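Local coordinates for peptidoglycan D,D-transpeptidase FtsI (PDB 6SYN), which probably cross-links septal peptidoglycan as a class B penicillin-binding D,D-transpeptidase, at residues Glu138-Arg143 with Leu336-Glu341; Val259-Gln264 with Val322-Arg327; Phe328-Ala333 with Leu366-Leu371; Leu371-Val376 with Ala472-Ile477; Val385-Ser390 with Pro396-Glu401. One frame throughout, in Å; residues are numbered along the deposited sequence.

In the fold
Contact 1 joins the N-terminal part of the chain to the transpeptidase domain, in which the four other contacts lie. Contacts 3 and 4 are neighbours, centres 10 Å apart, and share L371 on helix 370-381; each has a leucine side chain, L366 and L373 respectively, about 11 Å from the bound penicillin. Contact 2 sits 15 Å from contact 3, centre to centre, and meets it where Y325 packs on L366. L336 of contact 1 packs on L371, which ties contact 1 to contacts 3 and 4. Contact 5, at the surface, reaches inward through L389 onto L371 and R375. Contacts 1 and 2 are farthest apart, their centres 33 Å from each other.

Contact 1 of 5, residues Glu138-Arg143 with Leu336-Glu341; sequences EKSFDR and LGLVGE
S140 lies against the peptide between G337 and L338, its CB also resting on the L338 methyl CD2 at 4.0 Å. The polar link is a hydrogen bond from S140 OG to G337 O, 2.7 Å long. The hydroxyl does not come in on a lone pair: it stands above the carbonyl plane, 72° out of it, with a C=O...OG angle of 108°. OG is turned beside its own carbonyl carbon, chi1 -175°, which points it across the gap at the end of helix 136-140. L338 starts out from its backbone in the opposite sense, but its branch brings CD2 back to the serine.

The accepting loop is held from behind by a carboxylate. E341 OE1 receives L336 N at 3.0 Å on its syn side, and E341 OE2 takes L338 N almost end-on at 3.1 Å; T334 OG1 adds another bond to OE1. A type II turn from L338 to E341, with G340 at positive phi, folds the glutamate back over this backbone. On the other side, E138 forms salt bridges with R16 and R112.

The contact joins the N-terminal region to the transpeptidase domain. Since the same peptide group donates to E341 through L338 N and accepts from S140 through G337 O, the negative carboxylate would be expected to polarise it and strengthen the carbonyl as an acceptor for the serine.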
# COMPACT_ATOMS: atom_id res chain seq x y z
N GLU A 138 1.75 10.05 12.71
CA GLU A 138 1.86 10.37 14.16
C GLU A 138 3.33 10.69 14.48
O GLU A 138 3.58 11.73 15.11
CB GLU A 138 1.28 9.23 14.99
CG GLU A 138 0.82 9.64 16.38
CD GLU A 138 -0.50 10.40 16.44
OE1 GLU A 138 -0.47 11.63 16.28
OE2 GLU A 138 -1.55 9.76 16.67
N LYS A 139 4.28 9.86 14.02
CA LYS A 139 5.73 10.16 14.14
C LYS A 139 6.09 11.29 13.17
O LYS A 139 6.61 12.33 13.63
CB LYS A 139 6.62 8.95 13.84
CG LYS A 139 8.06 9.32 13.50
CD LYS A 139 9.13 8.39 14.06
CE LYS A 139 10.33 9.15 14.59
NZ LYS A 139 11.43 8.24 14.99
N SER A 140 5.82 11.09 11.88
CA SER A 140 6.25 11.93 10.73
C SER A 140 5.99 13.42 10.99
O SER A 140 6.80 14.24 10.53
CB SER A 140 5.57 11.47 9.47
OG SER A 140 6.05 12.17 8.34
N PHE A 141 4.89 13.75 11.67
CA PHE A 141 4.47 15.14 11.99
C PHE A 141 4.44 15.37 13.51
O PHE A 141 3.70 16.27 13.95
CB PHE A 141 3.09 15.42 11.39
CG PHE A 141 3.07 15.66 9.90
CD1 PHE A 141 3.26 16.93 9.39
CD2 PHE A 141 2.86 14.62 9.01
CE1 PHE A 141 3.24 17.16 8.02
CE2 PHE A 141 2.85 14.85 7.65
CZ PHE A 141 3.04 16.12 7.15
N ASP A 142 5.22 14.60 14.28
CA ASP A 142 5.08 14.54 15.76
C ASP A 142 5.21 15.95 16.36
O ASP A 142 4.35 16.31 17.17
CB ASP A 142 6.09 13.60 16.43
CG ASP A 142 5.84 13.43 17.92
OD1 ASP A 142 4.71 13.05 18.29
OD2 ASP A 142 6.77 13.68 18.71
N ARG A 143 6.24 16.69 15.95
CA ARG A 143 6.60 18.03 16.50
C ARG A 143 5.45 19.01 16.21
O ARG A 143 4.96 19.65 17.15
CB ARG A 143 7.94 18.48 15.91
CG ARG A 143 8.40 19.86 16.34
CD ARG A 143 9.25 19.86 17.59
NE ARG A 143 9.57 21.23 17.97
CZ ARG A 143 8.74 22.07 18.60
NH1 ARG A 143 7.52 21.68 18.95
NH2 ARG A 143 9.14 23.30 18.89
N LEU A 336 7.43 11.53 0.94
CA LEU A 336 6.21 11.77 1.77
C LEU A 336 6.58 12.01 3.23
O LEU A 336 5.68 12.41 3.99
CB LEU A 336 5.25 10.59 1.64
CG LEU A 336 4.47 10.54 0.33
CD1 LEU A 336 3.53 9.35 0.32
CD2 LEU A 336 3.71 11.83 0.09
N GLY A 337 7.85 11.79 3.61
CA GLY A 337 8.38 12.08 4.95
C GLY A 337 8.05 10.99 5.96
O GLY A 337 8.31 11.21 7.16
N LEU A 338 7.51 9.86 5.50
CA LEU A 338 7.08 8.74 6.38
C LEU A 338 8.31 7.90 6.73
O LEU A 338 9.28 7.92 5.95
CB LEU A 338 6.01 7.92 5.66
CG LEU A 338 4.71 8.66 5.37
CD1 LEU A 338 3.79 7.82 4.50
CD2 LEU A 338 4.01 9.06 6.66
N VAL A 339 8.25 7.20 7.88
CA VAL A 339 9.42 6.47 8.47
C VAL A 339 9.60 5.14 7.73
O VAL A 339 8.60 4.41 7.58
CB VAL A 339 9.28 6.26 9.98
CG1 VAL A 339 7.97 5.58 10.36
CG2 VAL A 339 10.46 5.49 10.55
N GLY A 340 10.84 4.85 7.32
CA GLY A 340 11.23 3.66 6.53
C GLY A 340 10.88 3.79 5.05
O GLY A 340 10.97 2.78 4.34
N GLU A 341 10.51 4.99 4.59
CA GLU A 341 10.09 5.23 3.19
C GLU A 341 11.28 4.99 2.26
O GLU A 341 12.23 5.78 2.31
CB GLU A 341 9.54 6.65 3.02
CG GLU A 341 8.98 6.91 1.63
CD GLU A 341 8.20 8.20 1.52
OE1 GLU A 341 7.91 8.61 0.38
OE2 GLU A 341 7.90 8.80 2.57

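Contact 2 of 5, residues Val259-Gln264 with Val322-Arg327; sequences VMTALQ and VDTYSR
T324 meets T261 hydroxyl to hydroxyl, the one close touch between helices 319-327 and 255-264 within these two segments. Along 322-327 the series begins with V322, whose carbonyl O accepts S326 OG at 3.1 Å and also Y346 OH. D323 follows with a long salt bridge from D323 OD2 to R327 NH2, 3.7 Å, on the same helix.

At T324 the helices come close, the CA atoms of T261 and T324 being 6.8 Å apart. T324 OG1 lies 2.9 Å from T261 OG1, while the methyl T324 CG2 passes 3.5 Å from that same T261 OG1, as the two side chains slide past each other in opposite directions. Both threonines carry OG1 beside their own backbone N (chi1 -60° and -50°), within reach of the preceding helical turn: T261 OG1 has M257 O as its main partner, with T324 OG1 close by, and T324 OG1 bonds A320 O weakly. Helix 255-264 begins at K255 and is consistent with the SxxK helix of the penicillin-binding fold; S252 and K255 line the ligand pocket.

Next in sequence, Y325 stacks its ring with F360, gives its OH to F360 O, and packs on M257 and V258. R327 ends the segment, its NE bonded to I403 O.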
# COMPACT_ATOMS: atom_id res chain seq x y z
N VAL A 259 5.95 -0.61 -24.32
CA VAL A 259 5.15 -0.29 -25.53
C VAL A 259 5.32 1.20 -25.85
O VAL A 259 5.51 1.52 -27.03
CB VAL A 259 3.67 -0.69 -25.34
CG1 VAL A 259 2.78 -0.13 -26.44
CG2 VAL A 259 3.52 -2.19 -25.25
N MET A 260 5.28 2.06 -24.83
CA MET A 260 5.42 3.53 -24.99
C MET A 260 6.79 3.85 -25.61
O MET A 260 6.83 4.56 -26.62
CB MET A 260 5.26 4.26 -23.65
CG MET A 260 3.81 4.36 -23.20
SD MET A 260 3.62 4.86 -21.47
CE MET A 260 1.85 4.72 -21.28
N THR A 261 7.87 3.32 -25.03
CA THR A 261 9.26 3.55 -25.49
C THR A 261 9.38 3.14 -26.97
O THR A 261 9.89 3.95 -27.76
CB THR A 261 10.27 2.81 -24.60
OG1 THR A 261 9.97 3.13 -23.25
CG2 THR A 261 11.71 3.19 -24.89
N ALA A 262 8.93 1.93 -27.31
CA ALA A 262 9.06 1.32 -28.65
C ALA A 262 8.32 2.15 -29.70
O ALA A 262 8.84 2.30 -30.81
CB ALA A 262 8.56 -0.11 -28.61
N LEU A 263 7.14 2.68 -29.35
CA LEU A 263 6.37 3.61 -30.22
C LEU A 263 7.20 4.87 -30.49
O LEU A 263 7.38 5.20 -31.68
CB LEU A 263 5.02 3.93 -29.56
CG LEU A 263 4.01 2.78 -29.53
CD1 LEU A 263 2.80 3.12 -28.67
CD2 LEU A 263 3.56 2.41 -30.93
N GLN A 264 7.71 5.53 -29.45
CA GLN A 264 8.51 6.78 -29.56
C GLN A 264 9.77 6.53 -30.39
O GLN A 264 10.11 7.41 -31.20
CB GLN A 264 8.93 7.31 -28.19
CG GLN A 264 9.73 8.60 -28.28
CD GLN A 264 9.51 9.48 -27.07
OE1 GLN A 264 8.68 10.39 -27.09
NE2 GLN A 264 10.25 9.21 -26.01
N VAL A 322 15.54 2.10 -19.35
CA VAL A 322 16.17 2.65 -18.11
C VAL A 322 15.78 4.13 -18.00
O VAL A 322 15.48 4.57 -16.88
CB VAL A 322 17.69 2.45 -18.07
CG1 VAL A 322 18.32 3.10 -16.84
CG2 VAL A 322 18.05 0.97 -18.12
N ASP A 323 15.74 4.86 -19.12
CA ASP A 323 15.31 6.28 -19.15
C ASP A 323 13.80 6.39 -18.88
O ASP A 323 13.42 7.26 -18.08
CB ASP A 323 15.68 6.96 -20.47
CG ASP A 323 15.77 8.47 -20.32
OD1 ASP A 323 16.73 8.92 -19.64
OD2 ASP A 323 14.87 9.17 -20.83
N THR A 324 12.97 5.56 -19.51
CA THR A 324 11.49 5.65 -19.40
C THR A 324 11.04 5.28 -17.98
O THR A 324 10.17 5.99 -17.45
CB THR A 324 10.77 4.82 -20.46
OG1 THR A 324 11.17 5.30 -21.75
CG2 THR A 324 9.27 4.91 -20.33
N TYR A 325 11.57 4.21 -17.39
CA TYR A 325 11.18 3.77 -16.02
C TYR A 325 11.58 4.86 -15.02
O TYR A 325 10.78 5.14 -14.10
CB TYR A 325 11.83 2.44 -15.63
CG TYR A 325 11.39 1.22 -16.40
CD1 TYR A 325 10.63 1.30 -17.56
CD2 TYR A 325 11.80 -0.03 -16.00
CE1 TYR A 325 10.28 0.16 -18.27
CE2 TYR A 325 11.46 -1.18 -16.69
CZ TYR A 325 10.69 -1.08 -17.83
OH TYR A 325 10.36 -2.22 -18.51
N SER A 326 12.78 5.44 -15.20
CA SER A 326 13.28 6.63 -14.46
C SER A 326 12.31 7.80 -14.65
O SER A 326 11.86 8.34 -13.63
CB SER A 326 14.67 7.03 -14.91
OG SER A 326 15.66 6.25 -14.26
N ARG A 327 12.02 8.16 -15.90
CA ARG A 327 11.07 9.26 -16.26
C ARG A 327 9.74 9.06 -15.51
O ARG A 327 9.16 10.07 -15.08
CB ARG A 327 10.84 9.32 -17.77
CG ARG A 327 11.91 10.10 -18.53
CD ARG A 327 11.64 10.18 -20.02
NE ARG A 327 11.23 11.52 -20.43
CZ ARG A 327 12.05 12.58 -20.53
NH1 ARG A 327 11.57 13.75 -20.90
NH2 ARG A 327 13.34 12.46 -20.25

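Contact 3 of 5, residues Phe328-Ala333 with Leu366-Leu371; sequences FGFGKA and LMVTPL
F330 receives V368 over one face of its ring, and this CH-pi contact dominates the apolar group. The methyl V368 CG1 stands 3.5 Å from the F330 ring centroid and only 11° off the normal, so it sits over the middle of the ring. CG1 lies beside the V368 backbone N (chi1 -49°), a torsion that aims it at the phenylalanine, while V368 CG2 is 3.9 Å from F330 CE1. L366 adds a second apolar touch from a different direction: its CD1 is 3.4 Å from F330 CD2, and the two side chains cross at about a right angle. M257, Y325 and V376 also pack against F330.

Together these groups sit where the end of helix 319-327 passes the approach to helix 370-381 in the penicillin-binding transpeptidase domain; the L366 side chain lies about 11 Å from the bound penicillin, and Y364, two residues earlier, lines the pocket.

Backbone bonds and turns form the second group. G329, with phi 108°, leaves the helix in a Schellman motif, and F330 N probably donates a hydrogen bond to Y325 O. From G329 to K332 the chain makes a type II turn.

Side-chain-to-backbone bonds form the third group. T369 is the N-cap of helix 370-381, its OG1 taking Q372 N, while K332 O accepts Q372 NE2.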
# COMPACT_ATOMS: atom_id res chain seq x y z
N PHE A 328 9.29 7.81 -15.35
CA PHE A 328 8.01 7.45 -14.68
C PHE A 328 8.19 7.38 -13.16
O PHE A 328 7.17 7.30 -12.45
CB PHE A 328 7.43 6.16 -15.27
CG PHE A 328 6.48 6.40 -16.41
CD1 PHE A 328 6.93 6.46 -17.72
CD2 PHE A 328 5.13 6.61 -16.18
CE1 PHE A 328 6.05 6.69 -18.77
CE2 PHE A 328 4.25 6.84 -17.23
CZ PHE A 328 4.71 6.88 -18.52
N GLY A 329 9.44 7.41 -12.69
CA GLY A 329 9.78 7.64 -11.27
C GLY A 329 10.27 6.40 -10.55
O GLY A 329 10.38 6.47 -9.31
N PHE A 330 10.56 5.30 -11.25
CA PHE A 330 11.31 4.15 -10.67
C PHE A 330 12.71 4.65 -10.29
O PHE A 330 13.27 5.51 -11.01
CB PHE A 330 11.30 2.94 -11.60
CG PHE A 330 10.05 2.09 -11.58
CD1 PHE A 330 9.05 2.28 -10.63
CD2 PHE A 330 9.88 1.06 -12.49
CE1 PHE A 330 7.91 1.48 -10.61
CE2 PHE A 330 8.75 0.25 -12.46
CZ PHE A 330 7.77 0.46 -11.52
N GLY A 331 13.23 4.17 -9.15
CA GLY A 331 14.56 4.53 -8.61
C GLY A 331 14.59 5.92 -7.99
O GLY A 331 15.69 6.45 -7.78
N LYS A 332 13.42 6.49 -7.67
CA LYS A 332 13.32 7.89 -7.20
C LYS A 332 12.47 7.94 -5.93
O LYS A 332 11.42 7.28 -5.89
CB LYS A 332 12.68 8.77 -8.28
CG LYS A 332 13.58 9.11 -9.46
CD LYS A 332 12.84 9.88 -10.52
CE LYS A 332 13.66 10.13 -11.77
NZ LYS A 332 12.89 10.87 -12.80
N ALA A 333 12.90 8.74 -4.95
CA ALA A 333 12.19 8.94 -3.67
C ALA A 333 10.78 9.44 -3.96
O ALA A 333 10.59 10.14 -4.97
CB ALA A 333 12.96 9.89 -2.78
N LEU A 366 14.86 -4.83 -11.04
CA LEU A 366 14.61 -3.60 -10.25
C LEU A 366 13.57 -3.90 -9.17
O LEU A 366 12.74 -4.80 -9.37
CB LEU A 366 14.13 -2.46 -11.16
CG LEU A 366 12.70 -2.53 -11.71
CD1 LEU A 366 12.37 -1.28 -12.51
CD2 LEU A 366 12.49 -3.77 -12.58
N MET A 367 13.61 -3.14 -8.07
CA MET A 367 12.71 -3.32 -6.92
C MET A 367 12.09 -1.96 -6.57
O MET A 367 12.83 -0.97 -6.48
CB MET A 367 13.47 -3.91 -5.73
CG MET A 367 14.19 -5.20 -6.11
SD MET A 367 14.44 -6.33 -4.72
CE MET A 367 14.00 -7.89 -5.49
N VAL A 368 10.76 -1.93 -6.45
CA VAL A 368 9.93 -0.69 -6.38
C VAL A 368 8.93 -0.87 -5.24
O VAL A 368 8.53 -2.03 -4.99
CB VAL A 368 9.22 -0.43 -7.72
CG1 VAL A 368 10.18 -0.53 -8.90
CG2 VAL A 368 8.03 -1.36 -7.92
N THR A 369 8.56 0.22 -4.56
CA THR A 369 7.47 0.21 -3.55
C THR A 369 6.14 0.18 -4.30
O THR A 369 6.07 0.61 -5.45
CB THR A 369 7.56 1.38 -2.56
OG1 THR A 369 7.33 2.60 -3.26
CG2 THR A 369 8.89 1.45 -1.85
N PRO A 370 5.07 -0.39 -3.71
CA PRO A 370 3.71 -0.23 -4.24
C PRO A 370 3.35 1.24 -4.53
O PRO A 370 2.76 1.50 -5.56
CB PRO A 370 2.86 -0.82 -3.12
CG PRO A 370 3.73 -1.93 -2.57
CD PRO A 370 5.12 -1.33 -2.58
N LEU A 371 3.74 2.16 -3.64
CA LEU A 371 3.52 3.62 -3.80
C LEU A 371 4.21 4.11 -5.08
O LEU A 371 3.60 4.93 -5.81
CB LEU A 371 4.02 4.37 -2.57
CG LEU A 371 3.87 5.90 -2.64
CD1 LEU A 371 2.42 6.30 -2.88
CD2 LEU A 371 4.42 6.57 -1.39

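Contact 4 of 5, residues Leu371-Val376 with Ala472-Ile477; sequences LQLARV and ALVVVI
V474 drives one methyl into the helix backbone and the other against L373. Its CG2 lies 3.5 Å from A374 N and 4.0 Å from A374 CB, in the angle between the alanine and the leucine; its CG1 meets L373 CD2 at 3.6 Å, the two side chains crossing at about a right angle. CG1 stands anti to the V474 backbone N, chi1 170°, and CG2 beside that N; CG1 thus goes to L373, and CG2 lies on A374 while also touching L373 CG. Further back along the strand, A472 CB touches A374 O at 3.8 Å.

Small side chains accompany a close backbone approach: A374 and V474 have CA atoms 5.5 Å apart, and the short axes of helix 371-376 and strand 472-477 come within 7.4 Å, running roughly antiparallel at 144°.

In the next shell, A374 also touches V208 and V210 of strand 204-211, and L373 packs on Y459 of strand 455-464, so the helix lies over three neighbouring strands. L473 and V475 face the other way, onto helix 492-505. On the side of the helix turned from the sheet, R375 NH1 bonds A333 O, tying the helix to the loop that follows helix 319-327.

With strand 471-478 in the middle of a five-stranded antiparallel sheet and helices against both faces, this is the alpha/beta sandwich core of the penicillin-binding transpeptidase fold.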
# COMPACT_ATOMS: atom_id res chain seq x y z
N LEU A 371 3.74 2.16 -3.64
CA LEU A 371 3.52 3.62 -3.80
C LEU A 371 4.21 4.11 -5.08
O LEU A 371 3.60 4.93 -5.81
CB LEU A 371 4.02 4.37 -2.57
CG LEU A 371 3.87 5.90 -2.64
CD1 LEU A 371 2.42 6.30 -2.88
CD2 LEU A 371 4.42 6.57 -1.39
N GLN A 372 5.43 3.62 -5.35
CA GLN A 372 6.21 4.00 -6.56
C GLN A 372 5.44 3.56 -7.81
O GLN A 372 5.39 4.34 -8.78
CB GLN A 372 7.61 3.39 -6.51
CG GLN A 372 8.63 4.26 -5.79
CD GLN A 372 10.02 3.69 -5.90
OE1 GLN A 372 10.22 2.49 -5.75
NE2 GLN A 372 10.99 4.56 -6.16
N LEU A 373 4.84 2.37 -7.76
CA LEU A 373 4.07 1.76 -8.87
C LEU A 373 2.77 2.56 -9.10
O LEU A 373 2.36 2.69 -10.27
CB LEU A 373 3.78 0.29 -8.54
CG LEU A 373 3.11 -0.52 -9.65
CD1 LEU A 373 3.95 -0.51 -10.92
CD2 LEU A 373 2.85 -1.95 -9.20
N ALA A 374 2.15 3.06 -8.03
CA ALA A 374 0.91 3.87 -8.08
C ALA A 374 1.20 5.17 -8.83
O ALA A 374 0.36 5.58 -9.65
CB ALA A 374 0.40 4.14 -6.69
N ARG A 375 2.36 5.77 -8.58
CA ARG A 375 2.79 7.03 -9.23
C ARG A 375 3.03 6.79 -10.72
O ARG A 375 2.68 7.68 -11.51
CB ARG A 375 4.01 7.61 -8.52
CG ARG A 375 4.33 9.04 -8.96
CD ARG A 375 5.64 9.56 -8.40
NE ARG A 375 6.70 8.57 -8.46
CZ ARG A 375 7.77 8.56 -7.68
NH1 ARG A 375 7.94 9.49 -6.76
NH2 ARG A 375 8.67 7.60 -7.82
N VAL A 376 3.61 5.65 -11.10
CA VAL A 376 3.76 5.26 -12.54
C VAL A 376 2.38 5.33 -13.20
O VAL A 376 2.23 6.02 -14.23
CB VAL A 376 4.42 3.88 -12.72
CG1 VAL A 376 4.30 3.37 -14.14
CG2 VAL A 376 5.88 3.88 -12.28
N ALA A 472 -5.67 6.54 -10.31
CA ALA A 472 -4.71 5.43 -10.44
C ALA A 472 -4.89 4.53 -9.22
O ALA A 472 -5.02 5.07 -8.10
CB ALA A 472 -3.30 5.96 -10.56
N LEU A 473 -4.95 3.22 -9.44
CA LEU A 473 -5.02 2.19 -8.37
C LEU A 473 -4.00 1.09 -8.66
O LEU A 473 -3.92 0.65 -9.82
CB LEU A 473 -6.44 1.62 -8.30
CG LEU A 473 -6.66 0.49 -7.30
CD1 LEU A 473 -6.26 0.91 -5.89
CD2 LEU A 473 -8.11 0.03 -7.32
N VAL A 474 -3.23 0.72 -7.63
CA VAL A 474 -2.37 -0.51 -7.60
C VAL A 474 -2.91 -1.43 -6.51
O VAL A 474 -3.31 -0.94 -5.43
CB VAL A 474 -0.89 -0.17 -7.38
CG1 VAL A 474 -0.05 -1.41 -7.10
CG2 VAL A 474 -0.30 0.63 -8.54
N VAL A 475 -2.94 -2.73 -6.80
CA VAL A 475 -3.24 -3.85 -5.86
C VAL A 475 -2.19 -4.94 -6.11
O VAL A 475 -2.07 -5.40 -7.27
CB VAL A 475 -4.68 -4.35 -6.06
CG1 VAL A 475 -5.04 -5.49 -5.12
CG2 VAL A 475 -5.69 -3.22 -5.93
N VAL A 476 -1.42 -5.29 -5.07
CA VAL A 476 -0.44 -6.42 -5.05
C VAL A 476 -0.81 -7.34 -3.88
O VAL A 476 -0.90 -6.83 -2.74
CB VAL A 476 1.02 -5.93 -4.96
CG1 VAL A 476 1.29 -5.06 -3.74
CG2 VAL A 476 2.02 -7.08 -5.01
N ILE A 477 -1.08 -8.61 -4.15
CA ILE A 477 -1.22 -9.69 -3.13
C ILE A 477 0.12 -10.44 -3.10
O ILE A 477 0.50 -11.03 -4.13
CB ILE A 477 -2.38 -10.66 -3.42
CG1 ILE A 477 -3.72 -9.94 -3.64
CG2 ILE A 477 -2.48 -11.71 -2.32
CD1 ILE A 477 -4.26 -9.23 -2.42

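Contact 5 of 5, residues Val385-Ser390 with Pro396-Glu401; sequences VYRPLS and PPVAGE
Y386 and E401 pair through both of their backbone groups, an antiparallel hydrogen-bonded pair. Y386 N gives to E401 O at 2.8 Å and E401 N returns to Y386 O at 3.0 Å, the second bond being the straighter, with an angle at hydrogen of 165° against 136°. E401 O takes a further, weaker approach from V385 CA, a CA-H...O contact of 3.6 Å.

R387 makes the third bond across. R387 NH2 donates to V398 O at 3.3 Å, nearly along the C=O axis and at the guanidinium edge, tilted somewhat from its plane. A bend at chi3, -83°, brings the guanidinium round to that carbonyl, and on the way the chain lays R387 CG 3.5 Å from A399 O and R387 CD 4.0 Å from V398 CB. V385 CG1 covers one face of the R387 guanidinium, 3.4 Å above its plane and offset toward the rim, while also lying 3.8 Å from G400 CA. R387 NH1 has a weak bond of its own to V212 O.

Another polar atom of the first segment finds its partner nearby: V385 O accepts S382 OG. Y386 swings its ring inward onto R375 and T379 of helix 370-381.

The pairing of strand 385-386 with 401-402 makes a small two-stranded antiparallel sheet at the surface of the transpeptidase domain, its strands linked by a long loop, set directly after helix 370-381.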
# COMPACT_ATOMS: atom_id res chain seq x y z
N VAL A 385 2.08 13.06 -17.52
CA VAL A 385 2.43 14.21 -16.62
C VAL A 385 2.82 13.65 -15.25
O VAL A 385 1.91 13.31 -14.46
CB VAL A 385 1.28 15.24 -16.54
CG1 VAL A 385 1.53 16.32 -15.50
CG2 VAL A 385 1.02 15.86 -17.91
N TYR A 386 4.13 13.56 -14.99
CA TYR A 386 4.72 13.09 -13.71
C TYR A 386 4.52 14.17 -12.64
O TYR A 386 5.19 15.21 -12.71
CB TYR A 386 6.21 12.76 -13.91
CG TYR A 386 6.92 12.26 -12.68
CD1 TYR A 386 6.84 10.93 -12.30
CD2 TYR A 386 7.70 13.11 -11.91
CE1 TYR A 386 7.51 10.46 -11.18
CE2 TYR A 386 8.37 12.65 -10.79
CZ TYR A 386 8.27 11.32 -10.42
OH TYR A 386 8.93 10.86 -9.31
N ARG A 387 3.61 13.91 -11.69
CA ARG A 387 3.26 14.83 -10.58
C ARG A 387 3.82 14.28 -9.27
O ARG A 387 3.91 13.07 -9.09
CB ARG A 387 1.74 15.03 -10.51
CG ARG A 387 1.29 16.36 -11.10
CD ARG A 387 -0.20 16.65 -10.96
NE ARG A 387 -0.93 15.98 -12.02
CZ ARG A 387 -1.28 16.52 -13.19
NH1 ARG A 387 -1.93 15.79 -14.07
NH2 ARG A 387 -0.99 17.78 -13.47
N PRO A 388 4.27 15.15 -8.34
CA PRO A 388 4.64 14.71 -6.99
C PRO A 388 3.47 14.23 -6.12
O PRO A 388 2.38 14.76 -6.22
CB PRO A 388 5.27 15.95 -6.33
CG PRO A 388 4.86 17.13 -7.19
CD PRO A 388 4.52 16.58 -8.56
N LEU A 389 3.76 13.25 -5.26
CA LEU A 389 2.82 12.67 -4.27
C LEU A 389 2.69 13.60 -3.06
O LEU A 389 3.61 14.40 -2.84
CB LEU A 389 3.36 11.30 -3.85
CG LEU A 389 3.45 10.25 -4.96
CD1 LEU A 389 4.49 9.20 -4.64
CD2 LEU A 389 2.09 9.61 -5.20
N SER A 390 1.59 13.50 -2.30
CA SER A 390 1.45 14.07 -0.93
C SER A 390 0.40 13.28 -0.12
O SER A 390 -0.53 12.73 -0.75
CB SER A 390 1.14 15.55 -0.98
OG SER A 390 -0.13 15.81 -1.56
N PRO A 396 -5.55 22.63 -5.52
CA PRO A 396 -5.28 22.46 -6.95
C PRO A 396 -5.27 23.82 -7.64
O PRO A 396 -5.73 24.80 -7.05
CB PRO A 396 -6.42 21.57 -7.47
CG PRO A 396 -7.30 21.27 -6.26
CD PRO A 396 -6.93 22.27 -5.18
N PRO A 397 -4.76 23.96 -8.89
CA PRO A 397 -4.00 22.90 -9.57
C PRO A 397 -2.60 22.59 -9.01
O PRO A 397 -2.08 23.37 -8.24
CB PRO A 397 -3.80 23.46 -11.00
CG PRO A 397 -3.94 24.96 -10.85
CD PRO A 397 -4.95 25.15 -9.73
N VAL A 398 -2.05 21.45 -9.44
CA VAL A 398 -0.67 20.99 -9.09
C VAL A 398 0.13 20.90 -10.39
O VAL A 398 -0.29 20.14 -11.29
CB VAL A 398 -0.69 19.63 -8.36
CG1 VAL A 398 0.70 19.21 -7.90
CG2 VAL A 398 -1.66 19.62 -7.18
N ALA A 399 1.23 21.65 -10.48
CA ALA A 399 2.20 21.59 -11.60
C ALA A 399 2.74 20.16 -11.70
O ALA A 399 2.86 19.48 -10.65
CB ALA A 399 3.31 22.59 -11.39
N GLY A 400 3.02 19.71 -12.92
CA GLY A 400 3.71 18.44 -13.21
C GLY A 400 4.75 18.62 -14.29
O GLY A 400 4.73 19.67 -14.96
N GLU A 401 5.64 17.63 -14.45
CA GLU A 401 6.64 17.57 -15.54
C GLU A 401 6.11 16.61 -16.61
O GLU A 401 5.75 15.47 -16.26
CB GLU A 401 7.99 17.11 -14.99
CG GLU A 401 9.16 17.39 -15.92
CD GLU A 401 10.50 16.82 -15.47
OE1 GLU A 401 10.55 16.19 -14.39
OE2 GLU A 401 11.50 17.01 -16.20